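Local coordinates for aminofutalosine deaminase (Helicobacter pylori, PDB 7LKJ), which is an aminofutalosine deaminase of the amidohydrolase family that probably also deaminates adenosine to inosine, and adenine much less efficiently, at a metal site, at residues N77-F82 with G134-H139; A89-G94 with G329-I334; S216-H221 with K267-L272; V323-D328 with L336-E341. All blocks are in the same frame, centred on the assembly; numbering follows the deposited sequence.

Contact 1: residues N77-F82 with G134-H139; sequences NAHTHF and GAISNH. With FE (Fe (III) ion), chain E.
Gly134 opens the pairing with Asn77 between the first two parallel strands of the amidohydrolase barrel, 69-81 and 130-137. Its amide N gives the Asn77 O a bond of 2.7 Å, while its own carbonyl O receives only a weak one from Thr80 N. No side chain separates the two strands here, and the backbones at Ala78 and Gly134 run close together. Ala135 comes next: its CB meets the Phe82 ring at the edge, near the ring plane, 3.8 Å from CD2. On the backbone, the Ala135 CA-H also leans on Thr80 O.

Ile136 does most of the side-chain work. Its N bonds to Thr80 O at 3.2 Å from above the carbonyl plane, a fairly straight N-H...O of 158°. Its side chain then packs against two iron ligands. Ile136 CB sits over the centre of the His81 ring, 3.9 Å from the centroid, in a CH-pi contact; His81 CG stands anti to its carbonyl carbon (chi1 -52°), which lays the imidazole alongside the isoleucine. CG1 reaches the other histidine, 3.5 Å from His79 CE1. These two rings belong to the His-X-His pair of the first strand: His79 NE2 is 2.2 Å from the iron, and His81 is also a ligand. Ile136 thus backs both imidazoles with hydrocarbon.

Beyond Ile136 the chain leaves the pairing, and the backbone N atoms of Asn138 and His139 bond to Glu83. Strand 152-159 flanks strand 130-137 on its far side, with Phe156 and Glu158 against Ile136, while strand 295-298 brings Ile297 up to Ala78 and His79.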
loop_
_atom_site.group_PDB
_atom_site.type_symbol
_atom_site.label_atom_id
_atom_site.label_comp_id
_atom_site.label_asym_id
_atom_site.label_seq_id
_atom_site.Cartn_x
_atom_site.Cartn_y
_atom_site.Cartn_z
ATOM N N ASN A 77 11.874 13.578 4.924
ATOM C CA ASN A 77 10.628 13.716 4.175
ATOM C C ASN A 77 10.661 15.092 3.522
ATOM O O ASN A 77 10.389 16.104 4.168
ATOM C CB ASN A 77 9.428 13.552 5.104
ATOM C CG ASN A 77 8.143 13.271 4.357
ATOM O OD1 ASN A 77 8.107 13.297 3.129
ATOM N ND2 ASN A 77 7.077 12.999 5.100
ATOM N N ALA A 78 10.983 15.129 2.233
ATOM C CA ALA A 78 11.294 16.404 1.602
ATOM C C ALA A 78 10.065 17.181 1.148
ATOM O O ALA A 78 10.200 18.356 0.787
ATOM C CB ALA A 78 12.230 16.175 0.415
ATOM N N HIS A 79 8.879 16.573 1.158
ATOM C CA HIS A 79 7.672 17.234 0.665
ATOM C C HIS A 79 6.477 16.802 1.502
ATOM O O HIS A 79 6.036 15.653 1.411
ATOM C CB HIS A 79 7.438 16.922 -0.812
ATOM C CG HIS A 79 6.524 17.891 -1.490
ATOM N ND1 HIS A 79 6.861 19.212 -1.694
ATOM C CD2 HIS A 79 5.283 17.735 -2.005
ATOM C CE1 HIS A 79 5.867 19.826 -2.310
ATOM N NE2 HIS A 79 4.897 18.952 -2.510
ATOM N N THR A 80 5.968 17.713 2.330
ATOM C CA THR A 80 4.820 17.426 3.184
ATOM C C THR A 80 4.167 18.739 3.586
ATOM O O THR A 80 4.849 19.669 4.028
ATOM C CB THR A 80 5.213 16.630 4.423
ATOM O OG1 THR A 80 4.105 16.575 5.330
ATOM C CG2 THR A 80 6.300 17.325 5.088
ATOM N N HIS A 81 2.859 18.826 3.396
ATOM C CA HIS A 81 2.104 20.009 3.784
ATOM C C HIS A 81 1.492 19.726 5.153
ATOM O O HIS A 81 0.646 18.837 5.292
ATOM C CB HIS A 81 1.042 20.334 2.735
ATOM C CG HIS A 81 1.579 20.422 1.338
ATOM N ND1 HIS A 81 1.307 21.482 0.501
ATOM C CD2 HIS A 81 2.368 19.578 0.629
ATOM C CE1 HIS A 81 1.907 21.291 -0.660
ATOM N NE2 HIS A 81 2.558 20.143 -0.609
ATOM N N PHE A 82 1.917 20.491 6.161
ATOM C CA PHE A 82 1.396 20.351 7.513
ATOM C C PHE A 82 0.226 21.279 7.807
ATOM O O PHE A 82 -0.438 21.099 8.834
ATOM C CB PHE A 82 2.504 20.612 8.542
ATOM C CG PHE A 82 3.501 19.491 8.677
ATOM C CD1 PHE A 82 3.160 18.318 9.330
ATOM C CD2 PHE A 82 4.784 19.622 8.170
ATOM C CE1 PHE A 82 4.077 17.290 9.463
ATOM C CE2 PHE A 82 5.705 18.598 8.302
ATOM C CZ PHE A 82 5.350 17.431 8.948
ATOM N N GLY A 134 11.015 18.648 4.759
ATOM C CA GLY A 134 10.815 19.843 3.957
ATOM C C GLY A 134 9.360 20.253 3.833
ATOM O O GLY A 134 8.647 19.787 2.938
ATOM N N ALA A 135 8.913 21.135 4.725
ATOM C CA ALA A 135 7.504 21.491 4.840
ATOM C C ALA A 135 7.159 22.660 3.926
ATOM O O ALA A 135 7.871 23.669 3.897
ATOM C CB ALA A 135 7.161 21.840 6.288
ATOM N N ILE A 136 6.063 22.515 3.186
ATOM C CA ILE A 136 5.520 23.580 2.352
ATOM C C ILE A 136 4.478 24.345 3.155
ATOM O O ILE A 136 3.538 23.748 3.696
ATOM C CB ILE A 136 4.905 23.008 1.064
ATOM C CG1 ILE A 136 5.916 22.120 0.334
ATOM C CG2 ILE A 136 4.398 24.127 0.167
ATOM C CD1 ILE A 136 6.909 22.886 -0.499
ATOM N N SER A 137 4.637 25.665 3.237
ATOM C CA SER A 137 3.727 26.504 4.001
ATOM C C SER A 137 3.337 27.735 3.198
ATOM O O SER A 137 4.150 28.286 2.448
ATOM C CB SER A 137 4.356 26.934 5.333
ATOM O OG SER A 137 3.363 27.142 6.321
ATOM N N ASN A 138 2.085 28.162 3.363
ATOM C CA ASN A 138 1.576 29.376 2.742
ATOM C C ASN A 138 1.377 30.518 3.724
ATOM O O ASN A 138 1.528 31.679 3.337
ATOM C CB ASN A 138 0.249 29.097 2.024
ATOM C CG ASN A 138 0.373 28.010 0.975
ATOM O OD1 ASN A 138 0.309 26.821 1.286
ATOM N ND2 ASN A 138 0.556 28.414 -0.276
ATOM N N HIS A 139 1.039 30.220 4.982
ATOM C CA HIS A 139 0.804 31.251 5.983
ATOM C C HIS A 139 1.645 31.055 7.240
ATOM O O HIS A 139 1.415 31.752 8.236
ATOM C CB HIS A 139 -0.683 31.301 6.362
ATOM C CG HIS A 139 -1.610 31.283 5.187
ATOM N ND1 HIS A 139 -1.536 32.208 4.167
ATOM C CD2 HIS A 139 -2.634 30.456 4.871
ATOM C CE1 HIS A 139 -2.475 31.950 3.274
ATOM N NE2 HIS A 139 -3.154 30.892 3.677
HETATM FE FE FE E . 2.752 18.885 -2.883
#

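Contact 2: residues A89-G94 with G329-I334; sequences ASFDYG and GLSSNI
Two loops following barrel strands, residues 89-94 and 329-334, meet where Phe91 and Tyr93 reach a type I beta turn running from Gly329 to Ser332, directly after the iron ligand Asp328. Both aromatic side chains converge on one backbone atom, the carbonyl O of Ser331. Tyr93 OH donates to it at 3.1 Å, coming from well above the carbonyl plane with a C=O...O angle of 106°, so the hydroxyl lies beside the carbonyl and not beyond its end. Phe91 turns its ring edge to the same oxygen, and its CE2 also packs 3.6 Å from Ser331 CB. For both rings CG stands anti to the carbonyl carbon, chi1 -58° in Phe91 and -56° in Tyr93, which carries them off the loop toward the turn. Further along the turn, Tyr93 CE1 lies 3.6 Å from Ser332 CA.

The second subunit also reaches residues 89-94: its Gln400 bonds to Tyr93 O, and its Gln404 packs on Tyr93. The loop that follows Asp328 is thereby tied to one at the dimer contact. Within the chain, Trp99 NE1 also bonds to Ser331 O. That carbonyl thus accepts two donors, a phenol O-H and an indole N-H, which probably fixes the turn.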
loop_
_atom_site.group_PDB
_atom_site.type_symbol
_atom_site.label_atom_id
_atom_site.label_comp_id
_atom_site.label_asym_id
_atom_site.label_seq_id
_atom_site.Cartn_x
_atom_site.Cartn_y
_atom_site.Cartn_z
ATOM N N ALA A 89 -11.520 12.863 4.965
ATOM C CA ALA A 89 -12.238 12.633 3.716
ATOM C C ALA A 89 -12.291 13.910 2.886
ATOM O O ALA A 89 -11.324 14.249 2.196
ATOM C CB ALA A 89 -13.650 12.119 3.997
ATOM N N SER A 90 -13.421 14.617 2.951
ATOM C CA SER A 90 -13.601 15.915 2.304
ATOM C C SER A 90 -13.321 15.886 0.803
ATOM O O SER A 90 -14.250 15.976 -0.006
ATOM C CB SER A 90 -12.714 16.967 2.975
ATOM O OG SER A 90 -13.225 17.336 4.243
ATOM N N PHE A 91 -12.051 15.765 0.424
ATOM C CA PHE A 91 -11.644 15.971 -0.957
ATOM C C PHE A 91 -11.972 14.758 -1.826
ATOM O O PHE A 91 -12.169 13.639 -1.340
ATOM C CB PHE A 91 -10.148 16.278 -1.035
ATOM C CG PHE A 91 -9.732 17.481 -0.234
ATOM C CD1 PHE A 91 -10.600 18.546 -0.055
ATOM C CD2 PHE A 91 -8.471 17.549 0.334
ATOM C CE1 PHE A 91 -10.221 19.653 0.681
ATOM C CE2 PHE A 91 -8.084 18.655 1.068
ATOM C CZ PHE A 91 -8.961 19.706 1.243
ATOM N N ASP A 92 -12.027 15.000 -3.135
ATOM C CA ASP A 92 -12.376 13.983 -4.118
ATOM C C ASP A 92 -11.118 13.332 -4.680
ATOM O O ASP A 92 -10.174 14.026 -5.068
ATOM C CB ASP A 92 -13.192 14.595 -5.257
ATOM C CG ASP A 92 -14.620 14.896 -4.857
ATOM O OD1 ASP A 92 -14.932 14.814 -3.651
ATOM O OD2 ASP A 92 -15.430 15.219 -5.752
ATOM N N TYR A 93 -11.109 12.003 -4.722
ATOM C CA TYR A 93 -10.025 11.242 -5.324
ATOM C C TYR A 93 -10.522 10.497 -6.558
ATOM O O TYR A 93 -11.702 10.151 -6.663
ATOM C CB TYR A 93 -9.419 10.259 -4.320
ATOM C CG TYR A 93 -8.937 10.917 -3.047
ATOM C CD1 TYR A 93 -7.934 11.878 -3.074
ATOM C CD2 TYR A 93 -9.485 10.579 -1.817
ATOM C CE1 TYR A 93 -7.490 12.482 -1.913
ATOM C CE2 TYR A 93 -9.049 11.178 -0.650
ATOM C CZ TYR A 93 -8.051 12.127 -0.705
ATOM O OH TYR A 93 -7.615 12.725 0.456
ATOM N N GLY A 94 -9.606 10.254 -7.491
ATOM C CA GLY A 94 -9.915 9.634 -8.768
ATOM C C GLY A 94 -9.534 10.471 -9.970
ATOM O O GLY A 94 -9.461 9.939 -11.090
ATOM N N GLY A 329 1.029 15.750 1.619
ATOM C CA GLY A 329 0.186 16.068 2.747
ATOM C C GLY A 329 -1.009 15.125 2.768
ATOM O O GLY A 329 -1.297 14.420 1.810
ATOM N N LEU A 330 -1.721 15.134 3.901
ATOM C CA LEU A 330 -2.965 14.379 3.986
ATOM C C LEU A 330 -4.123 15.011 3.224
ATOM O O LEU A 330 -5.258 14.527 3.368
ATOM C CB LEU A 330 -3.397 14.131 5.414
ATOM C CG LEU A 330 -2.563 13.125 6.186
ATOM C CD1 LEU A 330 -3.014 12.898 7.627
ATOM C CD2 LEU A 330 -2.449 11.819 5.419
ATOM N N SER A 331 -3.894 16.059 2.422
ATOM C CA SER A 331 -4.938 16.469 1.496
ATOM C C SER A 331 -5.174 15.411 0.436
ATOM O O SER A 331 -6.237 15.407 -0.197
ATOM C CB SER A 331 -4.575 17.784 0.821
ATOM O OG SER A 331 -4.453 18.836 1.755
ATOM N N SER A 332 -4.204 14.518 0.247
ATOM C CA SER A 332 -4.227 13.516 -0.808
ATOM C C SER A 332 -3.448 12.290 -0.353
ATOM O O SER A 332 -2.709 11.676 -1.132
ATOM C CB SER A 332 -3.647 14.072 -2.109
ATOM O OG SER A 332 -2.285 14.427 -1.943
ATOM N N ASN A 333 -3.606 11.926 0.918
ATOM C CA ASN A 333 -2.894 10.804 1.511
ATOM C C ASN A 333 -3.660 10.343 2.746
ATOM O O ASN A 333 -4.586 11.013 3.210
ATOM C CB ASN A 333 -1.456 11.197 1.854
ATOM C CG ASN A 333 -0.558 10.008 2.002
ATOM O OD1 ASN A 333 0.104 9.854 3.014
ATOM N ND2 ASN A 333 -0.544 9.146 0.998
ATOM N N ILE A 334 -3.277 9.176 3.267
ATOM C CA ILE A 334 -3.975 8.595 4.409
ATOM C C ILE A 334 -3.108 8.452 5.663
ATOM O O ILE A 334 -3.671 8.272 6.759
ATOM C CB ILE A 334 -4.611 7.237 4.035
ATOM C CG1 ILE A 334 -3.556 6.136 3.981
ATOM C CG2 ILE A 334 -5.349 7.339 2.705
ATOM C CD1 ILE A 334 -4.058 4.836 3.385
#

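Contact 3: residues S216-H221 with K267-L272; sequences SLLSTH and KDTHTL. With FE (Fe (III) ion), chain E.
Strands 218-222 and 271-275 run parallel as neighbours in the amidohydrolase barrel, Leu218 pairing with Thr271 and Ser219 with Leu272, though the touching parts diverge by 53° end to end. Three backbone bonds join them. Leu218 N gives a nearly straight one to His270 O (3.2 Å, 173°), Leu218 O takes Leu272 N in its carbonyl plane, and Thr220 N reaches Leu272 O at 2.8 Å, almost head-on to the carbonyl.

Before the pairing starts, Leu217 and His270 lie side by side. Leu217 CD1 sits over one face of the imidazole toward its rim, 4.2 Å from the centroid, a CH-pi contact, while CG comes 3.5 Å from His270 CD2. The ring is fixed further by a bond from His270 NE2 to Ala371 O. On the face of Leu218 and Thr271, where Leu218 also packs on helix 201-214, Leu218 crosses Thr269 at about a right angle, its CD1 3.5 Å from Thr269 CG2, and Thr271 OG1 touches Leu218 CD1 as well. On the opposite face, Ser219 CB meets Leu272 CB at 3.9 Å. Just past the pairing, His221 points off this seam, and its NE2 binds the iron at 2.3 Å.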
loop_
_atom_site.group_PDB
_atom_site.type_symbol
_atom_site.label_atom_id
_atom_site.label_comp_id
_atom_site.label_asym_id
_atom_site.label_seq_id
_atom_site.Cartn_x
_atom_site.Cartn_y
_atom_site.Cartn_z
ATOM N N SER A 216 18.491 30.639 -1.042
ATOM C CA SER A 216 17.579 29.679 -0.445
ATOM C C SER A 216 17.134 28.671 -1.492
ATOM O O SER A 216 17.368 28.835 -2.692
ATOM C CB SER A 216 16.358 30.380 0.170
ATOM O OG SER A 216 15.850 31.377 -0.702
ATOM N N LEU A 217 16.484 27.616 -1.015
ATOM C CA LEU A 217 16.071 26.516 -1.872
ATOM C C LEU A 217 14.735 26.815 -2.540
ATOM O O LEU A 217 13.907 27.568 -2.022
ATOM C CB LEU A 217 15.970 25.219 -1.069
ATOM C CG LEU A 217 17.228 24.368 -0.865
ATOM C CD1 LEU A 217 18.482 25.210 -0.663
ATOM C CD2 LEU A 217 17.032 23.415 0.305
ATOM N N LEU A 218 14.532 26.211 -3.709
ATOM C CA LEU A 218 13.294 26.334 -4.464
ATOM C C LEU A 218 12.669 24.956 -4.613
ATOM O O LEU A 218 13.338 24.010 -5.037
ATOM C CB LEU A 218 13.534 26.953 -5.844
ATOM C CG LEU A 218 14.129 28.359 -5.905
ATOM C CD1 LEU A 218 15.069 28.460 -7.077
ATOM C CD2 LEU A 218 13.028 29.396 -6.027
ATOM N N SER A 219 11.406 24.832 -4.228
ATOM C CA SER A 219 10.622 23.650 -4.542
ATOM C C SER A 219 9.428 24.063 -5.388
ATOM O O SER A 219 8.931 25.187 -5.277
ATOM C CB SER A 219 10.147 22.922 -3.284
ATOM O OG SER A 219 8.813 23.272 -2.973
ATOM N N THR A 220 8.970 23.147 -6.235
ATOM C CA THR A 220 7.829 23.443 -7.086
ATOM C C THR A 220 7.184 22.138 -7.528
ATOM O O THR A 220 7.854 21.110 -7.664
ATOM C CB THR A 220 8.236 24.294 -8.300
ATOM O OG1 THR A 220 7.077 24.930 -8.853
ATOM C CG2 THR A 220 8.914 23.450 -9.372
ATOM N N HIS A 221 5.870 22.191 -7.721
ATOM C CA HIS A 221 5.117 21.076 -8.277
ATOM C C HIS A 221 5.115 21.220 -9.794
ATOM O O HIS A 221 4.691 22.256 -10.320
ATOM C CB HIS A 221 3.688 21.051 -7.735
ATOM C CG HIS A 221 3.600 21.123 -6.241
ATOM N ND1 HIS A 221 3.931 22.255 -5.528
ATOM C CD2 HIS A 221 3.202 20.208 -5.327
ATOM C CE1 HIS A 221 3.750 22.032 -4.239
ATOM N NE2 HIS A 221 3.305 20.797 -4.090
ATOM N N LYS A 267 16.806 27.916 -14.011
ATOM C CA LYS A 267 18.164 27.632 -14.450
ATOM C C LYS A 267 19.186 28.150 -13.438
ATOM O O LYS A 267 19.054 29.255 -12.908
ATOM C CB LYS A 267 18.401 28.231 -15.842
ATOM C CG LYS A 267 19.858 28.475 -16.195
ATOM C CD LYS A 267 20.039 28.784 -17.686
ATOM C CE LYS A 267 21.187 27.984 -18.264
ATOM N NZ LYS A 267 21.660 28.413 -19.601
ATOM N N ASP A 268 20.198 27.322 -13.162
ATOM C CA ASP A 268 21.300 27.645 -12.252
ATOM C C ASP A 268 20.824 27.880 -10.819
ATOM O O ASP A 268 21.082 28.928 -10.220
ATOM C CB ASP A 268 22.076 28.859 -12.753
ATOM C CG ASP A 268 22.936 28.549 -13.958
ATOM O OD1 ASP A 268 22.548 27.720 -14.804
ATOM O OD2 ASP A 268 24.016 29.151 -14.052
ATOM N N THR A 269 20.122 26.899 -10.261
ATOM C CA THR A 269 19.724 27.004 -8.864
ATOM C C THR A 269 19.551 25.607 -8.273
ATOM O O THR A 269 19.951 24.601 -8.868
ATOM C CB THR A 269 18.473 27.875 -8.706
ATOM O OG1 THR A 269 18.125 27.950 -7.317
ATOM C CG2 THR A 269 17.331 27.300 -9.481
ATOM N N HIS A 270 18.946 25.559 -7.092
ATOM C CA HIS A 270 18.773 24.347 -6.293
ATOM C C HIS A 270 17.279 24.054 -6.151
ATOM O O HIS A 270 16.695 24.263 -5.084
ATOM C CB HIS A 270 19.451 24.554 -4.920
ATOM C CG HIS A 270 19.591 23.312 -4.096
ATOM N ND1 HIS A 270 20.817 22.771 -3.774
ATOM C CD2 HIS A 270 18.665 22.533 -3.487
ATOM C CE1 HIS A 270 20.641 21.700 -3.022
ATOM N NE2 HIS A 270 19.344 21.535 -2.831
ATOM N N THR A 271 16.657 23.571 -7.227
ATOM C CA THR A 271 15.204 23.453 -7.294
ATOM C C THR A 271 14.760 22.009 -7.089
ATOM O O THR A 271 15.269 21.096 -7.747
ATOM C CB THR A 271 14.656 23.972 -8.626
ATOM O OG1 THR A 271 15.117 25.307 -8.845
ATOM C CG2 THR A 271 13.135 23.977 -8.598
ATOM N N LEU A 272 13.801 21.816 -6.186
ATOM C CA LEU A 272 13.168 20.519 -5.977
ATOM C C LEU A 272 11.939 20.425 -6.876
ATOM O O LEU A 272 11.006 21.225 -6.744
ATOM C CB LEU A 272 12.778 20.336 -4.510
ATOM C CG LEU A 272 13.823 19.802 -3.531
ATOM C CD1 LEU A 272 14.927 20.820 -3.299
ATOM C CD2 LEU A 272 13.161 19.427 -2.217
HETATM FE FE FE E . 2.752 18.885 -2.883
#

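Contact 4: residues V323-D328 with L336-E341; sequences VSVATD and LSLLDE
Thr327 is the tightly packed centre of this beta-alpha connection, in which the chain leaves barrel strand 323-325 and, after a loop of a dozen residues, enters helix 338-348. Its side chain meets Leu336, Leu338 and Glu341, each crossing it at about a right angle. With OG1 lying between the backbone N and the carbonyl carbon (chi1 54°), the methyl CG2 is swung anti to the carbonyl carbon and faces the helix. There it lies 3.5 Å from Leu338 CD1 and 3.6 Å from Glu341 CD. The glutamate bends at chi2 (73°), so that its chain folds across the threonine, CG and carboxylate carbon alike touching the methyl. On the other side of Thr327, Leu336 CD1 comes 3.4 Å from CB and also packs against Asp328 O.

Toward the strand the fit slackens. Val325 CG2 and Leu338 CD1 stand 4.4 Å apart, and Ala326 CA is 4.3 Å from Leu338 CD1, with Leu342 and Phe345 of the helix filling in around Val325. The partly exposed side belongs to Ser337, whose CB points away from the strand segment, and Asp340, which makes a salt bridge to Arg343. Asp328, at the end of the strand segment, is an iron ligand. Beside it, Thr327 OG1 bonds to Asn77 ND2 and more weakly, at 3.3 Å, to Asp328 O.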
loop_
_atom_site.group_PDB
_atom_site.type_symbol
_atom_site.label_atom_id
_atom_site.label_comp_id
_atom_site.label_asym_id
_atom_site.label_seq_id
_atom_site.Cartn_x
_atom_site.Cartn_y
_atom_site.Cartn_z
ATOM N N VAL A 323 15.498 10.030 -7.582
ATOM C CA VAL A 323 14.251 10.391 -6.925
ATOM C C VAL A 323 14.408 10.264 -5.418
ATOM O O VAL A 323 15.190 9.452 -4.912
ATOM C CB VAL A 323 13.065 9.529 -7.416
ATOM C CG1 VAL A 323 12.930 9.623 -8.926
ATOM C CG2 VAL A 323 13.234 8.081 -6.979
ATOM N N SER A 324 13.661 11.097 -4.704
ATOM C CA SER A 324 13.409 10.927 -3.285
ATOM C C SER A 324 11.913 10.724 -3.106
ATOM O O SER A 324 11.109 11.206 -3.909
ATOM C CB SER A 324 13.882 12.139 -2.472
ATOM O OG SER A 324 15.252 12.410 -2.707
ATOM N N VAL A 325 11.534 10.009 -2.052
ATOM C CA VAL A 325 10.137 9.683 -1.802
ATOM C C VAL A 325 9.651 10.516 -0.626
ATOM O O VAL A 325 10.329 10.618 0.405
ATOM C CB VAL A 325 9.930 8.174 -1.570
ATOM C CG1 VAL A 325 10.579 7.380 -2.695
ATOM C CG2 VAL A 325 10.478 7.727 -0.225
ATOM N N ALA A 326 8.505 11.160 -0.810
ATOM C CA ALA A 326 7.924 12.025 0.199
ATOM C C ALA A 326 6.447 11.701 0.339
ATOM O O ALA A 326 5.801 11.231 -0.601
ATOM C CB ALA A 326 8.110 13.505 -0.139
ATOM N N THR A 327 5.924 11.960 1.532
ATOM C CA THR A 327 4.555 11.616 1.871
ATOM C C THR A 327 3.523 12.577 1.291
ATOM O O THR A 327 2.341 12.222 1.235
ATOM C CB THR A 327 4.423 11.563 3.387
ATOM O OG1 THR A 327 4.890 12.798 3.936
ATOM C CG2 THR A 327 5.273 10.432 3.951
ATOM N N ASP A 328 3.941 13.769 0.873
ATOM C CA ASP A 328 3.046 14.879 0.508
ATOM C C ASP A 328 2.260 15.257 1.767
ATOM O O ASP A 328 2.761 15.102 2.887
ATOM C CB ASP A 328 2.196 14.505 -0.701
ATOM C CG ASP A 328 1.688 15.718 -1.461
ATOM O OD1 ASP A 328 0.769 16.396 -0.955
ATOM O OD2 ASP A 328 2.205 15.989 -2.566
ATOM N N LEU A 336 1.056 9.882 7.199
ATOM C CA LEU A 336 2.380 10.430 6.905
ATOM C C LEU A 336 3.512 9.622 7.524
ATOM O O LEU A 336 4.592 10.174 7.760
ATOM C CB LEU A 336 2.550 11.873 7.377
ATOM C CG LEU A 336 1.929 13.134 6.800
ATOM C CD1 LEU A 336 2.178 13.263 5.303
ATOM C CD2 LEU A 336 0.485 13.187 7.186
ATOM N N SER A 337 3.302 8.346 7.824
ATOM C CA SER A 337 4.427 7.516 8.224
ATOM C C SER A 337 5.217 7.197 6.965
ATOM O O SER A 337 4.763 6.398 6.141
ATOM C CB SER A 337 3.948 6.235 8.900
ATOM O OG SER A 337 3.366 6.489 10.171
ATOM N N LEU A 338 6.443 7.722 6.867
ATOM C CA LEU A 338 7.228 7.550 5.647
ATOM C C LEU A 338 7.397 6.078 5.306
ATOM O O LEU A 338 7.595 5.731 4.138
ATOM C CB LEU A 338 8.592 8.240 5.794
ATOM C CG LEU A 338 9.381 8.530 4.497
ATOM C CD1 LEU A 338 8.542 9.258 3.463
ATOM C CD2 LEU A 338 10.635 9.322 4.801
ATOM N N LEU A 339 7.306 5.204 6.311
ATOM C CA LEU A 339 7.389 3.767 6.079
ATOM C C LEU A 339 6.196 3.257 5.277
ATOM O O LEU A 339 6.364 2.450 4.359
ATOM C CB LEU A 339 7.481 3.036 7.413
ATOM C CG LEU A 339 8.710 3.409 8.231
ATOM C CD1 LEU A 339 8.508 3.078 9.701
ATOM C CD2 LEU A 339 9.931 2.704 7.672
ATOM N N ASP A 340 4.986 3.717 5.604
ATOM C CA ASP A 340 3.819 3.337 4.815
ATOM C C ASP A 340 3.922 3.837 3.387
ATOM O O ASP A 340 3.369 3.219 2.472
ATOM C CB ASP A 340 2.531 3.882 5.442
ATOM C CG ASP A 340 2.302 3.379 6.838
ATOM O OD1 ASP A 340 3.063 2.507 7.288
ATOM O OD2 ASP A 340 1.347 3.869 7.498
ATOM N N GLU A 341 4.603 4.956 3.183
ATOM C CA GLU A 341 4.754 5.501 1.844
ATOM C C GLU A 341 5.827 4.772 1.068
ATOM O O GLU A 341 5.819 4.770 -0.169
ATOM C CB GLU A 341 5.158 6.958 2.001
ATOM C CG GLU A 341 4.070 7.868 1.762
ATOM C CD GLU A 341 3.136 7.751 2.986
ATOM O OE1 GLU A 341 3.522 7.095 3.991
ATOM O OE2 GLU A 341 2.092 8.373 2.971
#

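Overall arrangement
From the N terminus, residues 77-82 of the first barrel strand come first, and contact 1 closes when the chain returns at 134-139. Residues 89-94 leave within that loop and wait for 329-334, so contact 2 crosses contact 1. Contact 3 opens and closes wholly inside the long loop of contact 2, joining two further barrel strands. Contact 4 starts at 323-328, and since 329-334 fall between its segments, contacts 2 and 4 also cross. Contacts 1, 3 and 4 follow in series, and each supplies iron ligands: His79 and His81, His221, then Asp328. Contact 2 ties the loop after strand 69-81 to the loop after strand 323-325, its centre about 26 Å from that of contact 3.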